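Local coordinates for protein probable TonB-dependent siderophore receptor PiuA (Acinetobacter baumannii, PDB 5FP1) that probably binds iron-chelating siderophores at the cell surface, possibly ferric enterobactin, and starts their uptake across the outer membrane, at residues 328-333 with 353-358; 101-106 with 289-294; 442-447 with 495-500. One frame throughout, in Å; residues are numbered along the deposited sequence. Where two conformers were deposited one is given.

Interaction 1: residues 328-333 with 353-358. With C8E ((hydroxyethyloxy)tri(ethyloxy)octane), chain J.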
loop_
_atom_site.group_PDB
_atom_site.type_symbol
_atom_site.label_atom_id
_atom_site.label_comp_id
_atom_site.label_asym_id
_atom_site.label_seq_id
_atom_site.Cartn_x
_atom_site.Cartn_y
_atom_site.Cartn_z
ATOM N N GLU A 328 0.207 -12.328 -15.008
ATOM C CA GLU A 328 -1.124 -12.120 -15.583
ATOM C C GLU A 328 -2.178 -12.661 -14.645
ATOM O O GLU A 328 -2.032 -13.769 -14.104
ATOM C CB GLU A 328 -1.245 -12.831 -16.957
ATOM C CG GLU A 328 -0.238 -12.267 -17.934
ATOM C CD GLU A 328 -0.395 -12.786 -19.374
ATOM O OE1 GLU A 328 -1.273 -13.636 -19.647
ATOM O OE2 GLU A 328 0.390 -12.327 -20.225
ATOM N N THR A 329 -3.233 -11.888 -14.456
ATOM C CA THR A 329 -4.295 -12.293 -13.529
ATOM C C THR A 329 -5.661 -12.091 -14.175
ATOM O O THR A 329 -5.896 -11.086 -14.832
ATOM C CB THR A 329 -4.261 -11.444 -12.229
ATOM O OG1 THR A 329 -2.931 -11.446 -11.676
ATOM C CG2 THR A 329 -5.248 -11.990 -11.225
ATOM N N PHE A 330 -6.552 -13.049 -13.983
ATOM C CA PHE A 330 -7.960 -12.883 -14.340
ATOM C C PHE A 330 -8.794 -13.051 -13.090
ATOM O O PHE A 330 -8.606 -14.015 -12.338
ATOM C CB PHE A 330 -8.417 -13.946 -15.351
ATOM C CG PHE A 330 -9.922 -13.936 -15.587
ATOM C CD1 PHE A 330 -10.524 -12.889 -16.254
ATOM C CD2 PHE A 330 -10.715 -14.949 -15.095
ATOM C CE1 PHE A 330 -11.902 -12.857 -16.448
ATOM C CE2 PHE A 330 -12.088 -14.923 -15.279
ATOM C CZ PHE A 330 -12.679 -13.864 -15.934
ATOM N N THR A 331 -9.724 -12.123 -12.884
ATOM C CA THR A 331 -10.654 -12.209 -11.760
ATOM C C THR A 331 -12.073 -11.976 -12.270
ATOM O O THR A 331 -12.301 -11.092 -13.098
ATOM C CB THR A 331 -10.302 -11.145 -10.693
ATOM O OG1 THR A 331 -8.930 -11.294 -10.301
ATOM C CG2 THR A 331 -11.193 -11.290 -9.452
ATOM N N ASP A 332 -13.020 -12.754 -11.764
ATOM C CA ASP A 332 -14.435 -12.469 -11.999
ATOM C C ASP A 332 -15.158 -12.460 -10.652
ATOM O O ASP A 332 -15.023 -13.406 -9.876
ATOM C CB ASP A 332 -15.052 -13.503 -12.917
ATOM C CG ASP A 332 -16.423 -13.076 -13.414
ATOM O OD1 ASP A 332 -17.378 -13.043 -12.591
ATOM O OD2 ASP A 332 -16.515 -12.687 -14.595
ATOM N N GLN A 333 -15.901 -11.392 -10.390
ATOM C CA GLN A 333 -16.758 -11.287 -9.192
ATOM C C GLN A 333 -18.211 -11.128 -9.632
ATOM O O GLN A 333 -18.534 -10.239 -10.425
ATOM C CB GLN A 333 -16.427 -10.042 -8.378
ATOM C CG GLN A 333 -15.044 -10.001 -7.808
ATOM C CD GLN A 333 -14.786 -8.718 -7.033
ATOM O OE1 GLN A 333 -15.380 -7.682 -7.320
ATOM N NE2 GLN A 333 -13.871 -8.780 -6.070
ATOM N N ALA A 353 -19.892 -14.403 -5.322
ATOM C CA ALA A 353 -18.943 -15.442 -5.586
ATOM C C ALA A 353 -17.791 -14.821 -6.373
ATOM O O ALA A 353 -17.982 -13.823 -7.058
ATOM C CB ALA A 353 -19.588 -16.532 -6.399
ATOM N N GLU A 354 -16.619 -15.416 -6.271
ATOM C CA GLU A 354 -15.460 -14.887 -6.967
ATOM C C GLU A 354 -14.566 -16.012 -7.441
ATOM O O GLU A 354 -14.462 -17.062 -6.785
ATOM C CB GLU A 354 -14.707 -13.919 -6.049
ATOM C CG GLU A 354 -13.493 -13.310 -6.736
ATOM C CD GLU A 354 -12.793 -12.226 -5.917
ATOM O OE1 GLU A 354 -13.467 -11.462 -5.192
ATOM O OE2 GLU A 354 -11.564 -12.128 -6.037
ATOM N N TYR A 355 -13.933 -15.804 -8.593
ATOM C CA TYR A 355 -12.925 -16.707 -9.098
ATOM C C TYR A 355 -11.717 -15.870 -9.520
ATOM O O TYR A 355 -11.874 -14.842 -10.129
ATOM C CB TYR A 355 -13.443 -17.460 -10.313
ATOM C CG TYR A 355 -12.359 -18.242 -11.006
ATOM C CD1 TYR A 355 -11.927 -19.449 -10.504
ATOM C CD2 TYR A 355 -11.715 -17.736 -12.130
ATOM C CE1 TYR A 355 -10.911 -20.158 -11.108
ATOM C CE2 TYR A 355 -10.692 -18.442 -12.740
ATOM C CZ TYR A 355 -10.305 -19.650 -12.229
ATOM O OH TYR A 355 -9.287 -20.361 -12.824
ATOM N N SER A 356 -10.513 -16.329 -9.234
ATOM C CA SER A 356 -9.335 -15.697 -9.847
ATOM C C SER A 356 -8.242 -16.672 -10.115
ATOM O O SER A 356 -8.094 -17.681 -9.425
ATOM C CB SER A 356 -8.762 -14.566 -8.985
ATOM O OG SER A 356 -8.365 -15.062 -7.747
ATOM N N LYS A 357 -7.442 -16.356 -11.119
ATOM C CA LYS A 357 -6.288 -17.164 -11.411
ATOM C C LYS A 357 -5.151 -16.264 -11.855
ATOM O O LYS A 357 -5.322 -15.397 -12.714
ATOM C CB LYS A 357 -6.589 -18.213 -12.479
ATOM C CG LYS A 357 -5.429 -19.168 -12.675
ATOM C CD LYS A 357 -5.707 -20.177 -13.787
ATOM C CE LYS A 357 -4.634 -21.242 -13.820
ATOM N NZ LYS A 357 -5.080 -22.382 -14.673
ATOM N N GLN A 358 -4.003 -16.476 -11.242
ATOM C CA GLN A 358 -2.831 -15.653 -11.499
ATOM C C GLN A 358 -1.668 -16.550 -11.855
ATOM O O GLN A 358 -1.430 -17.549 -11.190
ATOM C CB GLN A 358 -2.473 -14.849 -10.259
ATOM C CG GLN A 358 -1.332 -13.889 -10.493
ATOM C CD GLN A 358 -0.947 -13.075 -9.250
ATOM O OE1 GLN A 358 -1.547 -13.182 -8.155
ATOM N NE2 GLN A 358 0.085 -12.279 -9.415
HETATM C C1 C8E J . -3.540 -17.168 -16.262
HETATM C C2 C8E J . -4.462 -16.022 -15.911
HETATM C C3 C8E J . -4.640 -15.068 -17.091
HETATM C C4 C8E J . -5.839 -15.460 -17.949
HETATM C C5 C8E J . -5.987 -14.572 -19.181
HETATM C C6 C8E J . -6.088 -13.109 -18.785
HETATM C C7 C8E J . -4.713 -12.446 -18.687
HETATM C C8 C8E J . -4.824 -10.935 -18.827
HETATM O O9 C8E J . -3.803 -10.489 -19.720
HETATM C C10 C8E J . -3.615 -9.065 -19.740
HETATM C C11 C8E J . -4.930 -8.285 -19.746
HETATM O O12 C8E J . -4.703 -6.901 -20.055
#
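Phe-330 and Lys-357 form a hydrogen-bonded pair at the middle of an antiparallel beta hairpin, two long neighbouring strands of the TonB-dependent receptor barrel. Each backbone N of the pair meets the other's carbonyl O at 2.9 Å, and Asp-332 and Tyr-355 repeat the exchange two residues on. At the non-hydrogen-bonded positions that flank and separate these pairs, the CA atoms draw closer, and there the face turned toward the plug packs closely. Thr-329 OG1 presses on Gln-358 CG at 3.2 Å, while Thr-331 CG2 touches Glu-354 OE2 at 3.5 Å. Gln-333 and Glu-354 run side by side: Gln-333 NE2 gives a hydrogen bond of 2.9 Å to Glu-354 OE1, coming from above the carboxylate plane, with amide and carboxylate turned 55° apart. The same amide nitrogen also binds Gly-100 O, so it links the inner face of the wall to the plug.

The other face, carrying Phe-330, Asp-332, Tyr-355 and Lys-357, is more loosely filled. With CG anti to the backbone N (chi1 171° in both), the Phe-330 and Tyr-355 side chains cross at about a right angle, and their rings meet edge against edge, CD2 to CD2. A detergent molecule covers part of this surface, its tail close to the backbone and to Phe-330; the nearest approach is Lys-357 O to C2 of the detergent, 3.4 Å.

Interaction 2: residues 101-106 with 289-294. With C8E ((hydroxyethyloxy)tri(ethyloxy)octane), chain J.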
loop_
_atom_site.group_PDB
_atom_site.type_symbol
_atom_site.label_atom_id
_atom_site.label_comp_id
_atom_site.label_asym_id
_atom_site.label_seq_id
_atom_site.Cartn_x
_atom_site.Cartn_y
_atom_site.Cartn_z
ATOM N N ILE A 101 -11.103 -5.316 -6.407
ATOM C CA ILE A 101 -10.482 -6.524 -6.951
ATOM C C ILE A 101 -9.001 -6.513 -6.617
ATOM O O ILE A 101 -8.335 -5.488 -6.797
ATOM C CB ILE A 101 -10.703 -6.584 -8.471
ATOM C CG1 ILE A 101 -12.209 -6.782 -8.716
ATOM C CG2 ILE A 101 -9.865 -7.696 -9.104
ATOM C CD1 ILE A 101 -12.594 -7.104 -10.145
ATOM N N ARG A 102 -8.507 -7.626 -6.078
ATOM C CA ARG A 102 -7.110 -7.717 -5.654
ATOM C C ARG A 102 -6.174 -7.535 -6.853
ATOM O O ARG A 102 -6.374 -8.142 -7.897
ATOM C CB ARG A 102 -6.817 -9.066 -4.997
ATOM C CG ARG A 102 -5.543 -9.037 -4.165
ATOM C CD ARG A 102 -5.037 -10.422 -3.807
ATOM N NE ARG A 102 -6.092 -11.190 -3.133
ATOM C CZ ARG A 102 -6.208 -11.393 -1.822
ATOM N NH1 ARG A 102 -5.312 -10.908 -0.960
ATOM N NH2 ARG A 102 -7.227 -12.137 -1.363
ATOM N N ASN A 103 -5.163 -6.695 -6.688
ATOM C CA ASN A 103 -4.169 -6.485 -7.723
ATOM C C ASN A 103 -2.855 -6.250 -7.009
ATOM O O ASN A 103 -2.339 -5.117 -6.980
ATOM C CB ASN A 103 -4.565 -5.269 -8.566
ATOM C CG ASN A 103 -3.741 -5.144 -9.832
ATOM O OD1 ASN A 103 -3.623 -6.089 -10.602
ATOM N ND2 ASN A 103 -3.169 -3.979 -10.048
ATOM N N SER A 104 -2.353 -7.305 -6.380
ATOM C CA SER A 104 -1.233 -7.190 -5.442
ATOM C C SER A 104 0.086 -7.721 -5.969
ATOM O O SER A 104 0.857 -8.292 -5.217
ATOM C CB SER A 104 -1.562 -7.901 -4.117
ATOM O OG SER A 104 -2.456 -7.101 -3.371
ATOM N N THR A 105 0.372 -7.481 -7.239
ATOM C CA THR A 105 1.720 -7.603 -7.731
ATOM C C THR A 105 2.496 -6.381 -7.301
ATOM O O THR A 105 1.921 -5.288 -7.115
ATOM C CB THR A 105 1.711 -7.734 -9.277
ATOM O OG1 THR A 105 0.848 -6.737 -9.829
ATOM C CG2 THR A 105 1.159 -9.120 -9.671
ATOM N N SER A 106 3.806 -6.513 -7.202
ATOM C CA SER A 106 4.580 -5.370 -6.744
ATOM C C SER A 106 4.570 -4.229 -7.768
ATOM O O SER A 106 4.915 -4.405 -8.952
ATOM C CB SER A 106 5.996 -5.758 -6.423
ATOM O OG SER A 106 6.687 -4.663 -5.837
ATOM N N THR A 289 -18.277 -8.417 -12.602
ATOM C CA THR A 289 -17.083 -7.665 -12.937
ATOM C C THR A 289 -15.999 -8.663 -13.355
ATOM O O THR A 289 -15.673 -9.599 -12.631
ATOM C CB THR A 289 -16.615 -6.797 -11.764
ATOM O OG1 THR A 289 -17.705 -6.033 -11.236
ATOM C CG2 THR A 289 -15.479 -5.839 -12.191
ATOM N N ALA A 290 -15.479 -8.478 -14.557
ATOM C CA ALA A 290 -14.373 -9.289 -15.055
ATOM C C ALA A 290 -13.164 -8.357 -15.199
ATOM O O ALA A 290 -13.302 -7.268 -15.773
ATOM C CB ALA A 290 -14.757 -9.921 -16.397
ATOM N N MET A 291 -12.011 -8.753 -14.649
ATOM C CA MET A 291 -10.779 -7.919 -14.675
ATOM C C MET A 291 -9.601 -8.754 -15.138
ATOM O O MET A 291 -9.401 -9.869 -14.689
ATOM C CB MET A 291 -10.446 -7.265 -13.324
ATOM C CG MET A 291 -8.948 -6.803 -13.167
ATOM S SD MET A 291 -8.880 -5.701 -11.737
ATOM C CE MET A 291 -7.153 -5.804 -11.367
ATOM N N TYR A 292 -8.846 -8.193 -16.066
ATOM C CA TYR A 292 -7.695 -8.834 -16.644
ATOM C C TYR A 292 -6.515 -7.911 -16.318
ATOM O O TYR A 292 -6.566 -6.720 -16.608
ATOM C CB TYR A 292 -7.873 -8.936 -18.171
ATOM C CG TYR A 292 -9.117 -9.714 -18.634
ATOM C CD1 TYR A 292 -10.382 -9.105 -18.694
ATOM C CD2 TYR A 292 -9.019 -11.052 -19.025
ATOM C CE1 TYR A 292 -11.499 -9.809 -19.105
ATOM C CE2 TYR A 292 -10.135 -11.764 -19.437
ATOM C CZ TYR A 292 -11.363 -11.130 -19.477
ATOM O OH TYR A 292 -12.458 -11.836 -19.888
ATOM N N ALA A 293 -5.468 -8.430 -15.692
ATOM C CA ALA A 293 -4.338 -7.574 -15.323
ATOM C C ALA A 293 -3.034 -8.167 -15.801
ATOM O O ALA A 293 -2.819 -9.369 -15.716
ATOM C CB ALA A 293 -4.282 -7.339 -13.821
ATOM N N LYS A 294 -2.154 -7.309 -16.292
ATOM C CA LYS A 294 -0.816 -7.734 -16.675
ATOM C C LYS A 294 0.142 -6.814 -15.930
ATOM O O LYS A 294 -0.044 -5.594 -15.919
ATOM C CB LYS A 294 -0.618 -7.616 -18.189
ATOM C CG LYS A 294 0.828 -7.837 -18.616
ATOM C CD LYS A 294 0.949 -8.889 -19.687
ATOM C CE LYS A 294 2.391 -9.192 -20.031
ATOM N NZ LYS A 294 2.556 -10.665 -20.083
HETATM C C1 C8E J . -3.540 -17.168 -16.262
HETATM C C2 C8E J . -4.462 -16.022 -15.911
HETATM C C3 C8E J . -4.640 -15.068 -17.091
HETATM C C4 C8E J . -5.839 -15.460 -17.949
HETATM C C5 C8E J . -5.987 -14.572 -19.181
HETATM C C6 C8E J . -6.088 -13.109 -18.785
HETATM C C7 C8E J . -4.713 -12.446 -18.687
HETATM C C8 C8E J . -4.824 -10.935 -18.827
HETATM O O9 C8E J . -3.803 -10.489 -19.720
HETATM C C10 C8E J . -3.615 -9.065 -19.740
HETATM C C11 C8E J . -4.930 -8.285 -19.746
HETATM O O12 C8E J . -4.703 -6.901 -20.055
#
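Ile-101 and Met-291 meet through a sulfur-to-methyl contact that is unusually close for plain packing, Ile-101 CG2 lying 3.4 Å from Met-291 SD. It joins the plug to the wall of a TonB-dependent receptor barrel: 101-102 is an edge strand of the plug sheet, and 289-294 belongs to a long barrel strand. The backbones stay nearly 8 Å apart at CA, and the two segments share no hydrogen bond, so side chains do nearly all the bridging.

Met-291 does most of this work. Its CG stands anti to the backbone N (chi1 160°) and the chain beyond is extended, which carries it inward past Ile-101, the two side chains sliding by in opposite directions. The base, Met-291 CB, is 3.8 Å from Ile-101 CD1, and that same methyl reaches Thr-289 CG2 on the barrel strand. At the far end the Met-291 and Asn-103 side chains cross at about a right angle, which sets Met-291 CE 3.6 Å from Asn-103 OD1. Between Ile-101 and Asn-103, Arg-102 turns away from the barrel strand and binds Ser-94 O and Ala-130 O, within the plug.

On the opposite side of the strand, Tyr-292 and Lys-294 meet detergent: Tyr-292 CB lies 3.4 Å from its C11, and the ring edge faces C6. Back inside the barrel, the amide oxygen Asn-103 OD1 rests 3.5 Å from the methyl carbon Ala-293 CB.

Interaction 3: residues 442-447 with 495-500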
loop_
_atom_site.group_PDB
_atom_site.type_symbol
_atom_site.label_atom_id
_atom_site.label_comp_id
_atom_site.label_asym_id
_atom_site.label_seq_id
_atom_site.Cartn_x
_atom_site.Cartn_y
_atom_site.Cartn_z
ATOM N N ASP A 442 -13.384 -19.540 1.378
ATOM C CA ASP A 442 -12.357 -19.431 0.345
ATOM C C ASP A 442 -11.695 -20.780 0.118
ATOM O O ASP A 442 -11.402 -21.514 1.069
ATOM C CB ASP A 442 -11.263 -18.427 0.740
ATOM C CG ASP A 442 -11.677 -16.997 0.516
ATOM O OD1 ASP A 442 -11.542 -16.523 -0.619
ATOM O OD2 ASP A 442 -12.158 -16.346 1.464
ATOM N N LYS A 443 -11.450 -21.091 -1.151
ATOM C CA LYS A 443 -10.527 -22.147 -1.505
ATOM C C LYS A 443 -9.336 -21.525 -2.212
ATOM O O LYS A 443 -9.506 -20.670 -3.094
ATOM C CB LYS A 443 -11.220 -23.154 -2.428
ATOM C CG LYS A 443 -10.294 -24.238 -2.945
ATOM C CD LYS A 443 -11.070 -25.243 -3.784
ATOM C CE LYS A 443 -10.151 -26.342 -4.305
ATOM N NZ LYS A 443 -10.837 -27.154 -5.346
ATOM N N PHE A 444 -8.144 -21.940 -1.817
ATOM C CA PHE A 444 -6.914 -21.303 -2.275
ATOM C C PHE A 444 -5.950 -22.415 -2.688
ATOM O O PHE A 444 -5.734 -23.388 -1.954
ATOM C CB PHE A 444 -6.332 -20.445 -1.144
ATOM C CG PHE A 444 -4.969 -19.847 -1.431
ATOM C CD1 PHE A 444 -3.818 -20.522 -1.084
ATOM C CD2 PHE A 444 -4.853 -18.583 -1.982
ATOM C CE1 PHE A 444 -2.554 -19.970 -1.322
ATOM C CE2 PHE A 444 -3.599 -18.015 -2.219
ATOM C CZ PHE A 444 -2.458 -18.717 -1.894
ATOM N N GLU A 445 -5.354 -22.261 -3.851
ATOM C CA GLU A 445 -4.257 -23.123 -4.240
ATOM C C GLU A 445 -3.084 -22.320 -4.811
ATOM O O GLU A 445 -3.265 -21.480 -5.697
ATOM C CB GLU A 445 -4.717 -24.141 -5.275
ATOM C CG GLU A 445 -3.559 -25.008 -5.750
ATOM C CD GLU A 445 -3.976 -25.965 -6.856
ATOM O OE1 GLU A 445 -4.731 -26.925 -6.594
ATOM O OE2 GLU A 445 -3.520 -25.758 -7.978
ATOM N N ALA A 446 -1.884 -22.577 -4.292
ATOM C CA ALA A 446 -0.678 -21.935 -4.802
ATOM C C ALA A 446 0.292 -23.021 -5.196
ATOM O O ALA A 446 0.565 -23.939 -4.417
ATOM C CB ALA A 446 -0.062 -21.022 -3.768
ATOM N N GLU A 447 0.791 -22.934 -6.421
ATOM C CA GLU A 447 1.781 -23.888 -6.905
ATOM C C GLU A 447 2.957 -23.161 -7.503
ATOM O O GLU A 447 2.782 -22.301 -8.366
ATOM C CB GLU A 447 1.151 -24.781 -7.976
ATOM C CG GLU A 447 2.126 -25.805 -8.543
ATOM C CD GLU A 447 1.418 -26.841 -9.408
ATOM O OE1 GLU A 447 0.772 -26.459 -10.388
ATOM O OE2 GLU A 447 1.486 -28.033 -9.085
ATOM N N VAL A 495 -0.029 -19.857 3.144
ATOM C CA VAL A 495 1.323 -19.803 2.600
ATOM C C VAL A 495 1.220 -19.687 1.077
ATOM O O VAL A 495 0.321 -20.234 0.462
ATOM C CB VAL A 495 2.180 -21.027 2.999
ATOM C CG1 VAL A 495 1.705 -22.260 2.283
ATOM C CG2 VAL A 495 3.649 -20.776 2.703
ATOM N N GLY A 496 2.144 -18.938 0.497
ATOM C CA GLY A 496 2.182 -18.664 -0.952
ATOM C C GLY A 496 1.304 -17.503 -1.404
ATOM O O GLY A 496 1.129 -17.279 -2.588
ATOM N N LEU A 497 0.725 -16.771 -0.455
ATOM C CA LEU A 497 -0.186 -15.680 -0.803
ATOM C C LEU A 497 0.447 -14.596 -1.688
ATOM O O LEU A 497 -0.266 -13.897 -2.413
ATOM C CB LEU A 497 -0.752 -15.051 0.472
ATOM C CG LEU A 497 -1.778 -13.936 0.243
ATOM C CD1 LEU A 497 -2.994 -14.471 -0.506
ATOM C CD2 LEU A 497 -2.174 -13.308 1.562
ATOM N N ASN A 498 1.766 -14.424 -1.639
ATOM C CA ASN A 498 2.392 -13.387 -2.463
ATOM C C ASN A 498 2.389 -13.731 -3.961
ATOM O O ASN A 498 2.779 -12.917 -4.806
ATOM C CB ASN A 498 3.808 -13.051 -1.966
ATOM C CG ASN A 498 4.808 -14.213 -2.075
ATOM O OD1 ASN A 498 4.645 -15.142 -2.858
ATOM N ND2 ASN A 498 5.890 -14.111 -1.311
ATOM N N ALA A 499 1.992 -14.966 -4.273
ATOM C CA ALA A 499 1.789 -15.428 -5.670
ATOM C C ALA A 499 3.078 -15.399 -6.451
ATOM O O ALA A 499 3.076 -15.275 -7.688
ATOM C CB ALA A 499 0.740 -14.592 -6.385
ATOM N N GLY A 500 4.184 -15.516 -5.726
ATOM C CA GLY A 500 5.474 -15.685 -6.357
ATOM C C GLY A 500 6.504 -14.659 -5.927
ATOM O O GLY A 500 7.660 -14.995 -5.671
#
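Phe-444 reaches from a barrel strand toward the backbone of Val-495, Gly-496 and Leu-497, where a long loop enters a turn; by the usual topology of TonB-dependent receptors this loop belongs to the extracellular side, and here it folds back against the inner wall of the barrel. The contact is buried and is essentially the outer end of an aromatic ring set against the start of a type I beta turn, Gly-496 to Ala-499, and the residue before it.

The ring takes its position because CG is anti to the backbone N (chi1 173°), which throws the phenyl group off the strand toward the loop. The three outer atoms, CE1, CZ and CE2, then meet different partners. Gly-496 O lies in the ring plane at the edge, 3.9 Å from Phe-444 CZ. Val-495 O comes in obliquely and closer, 3.4 Å from Phe-444 CE1, and this carbonyl is buried with no hydrogen-bonding partner in the model, so the weakly positive ring hydrogens may be what it leans on. At the other flank the Leu-497 side chain crosses the Phe-444 side chain at about a right angle, with Leu-497 CD1 4.0 Å from Phe-444 CE2; that leucine also touches Ala-130 of the plug.

Beside the ring the strand offers the small Ala-446, whose CB is 4.1 Å from Gly-496 O. Gly-496 has a positive phi of 85°, which glycine adopts readily, and lacks a side chain on the flank facing Ala-446, so backbone can lie close to that methyl. Val-416, on the next barrel strand, packs against both Phe-444 and Ala-446.

The turn is held by bonds of its own and by others further along the loop. Ala-499 N bonds to Gly-496 O, and Asn-498 makes an Asx turn while its ND2 reaches Asp-503 O and Thr-507 OG1; its OD1 accepts Gly-500 N at 2.9 Å, the bond 159° at the hydrogen.

Interaction 1 is a surface contact within the barrel wall, interaction 2 is partly buried where wall meets plug, and interaction 3 is fully buried where a loop lies on the wall. Backbone hydrogen bonding dominates the first, whereas the other two have no hydrogen bond between their segments: interaction 2 packs side chain on side chain, interaction 3 sets a ring mainly against backbone carbonyls. Interactions 1 and 2 sit on neighbouring strands: Glu-328 OE2 forms a salt bridge to Lys-294 NZ, Phe-330 packs on Tyr-292, and one detergent molecule spans both outer surfaces. Interaction 3 stands about 13 Å from interaction 1, centre to centre, yet Gln-358 OE1 packs on Ala-499 CB.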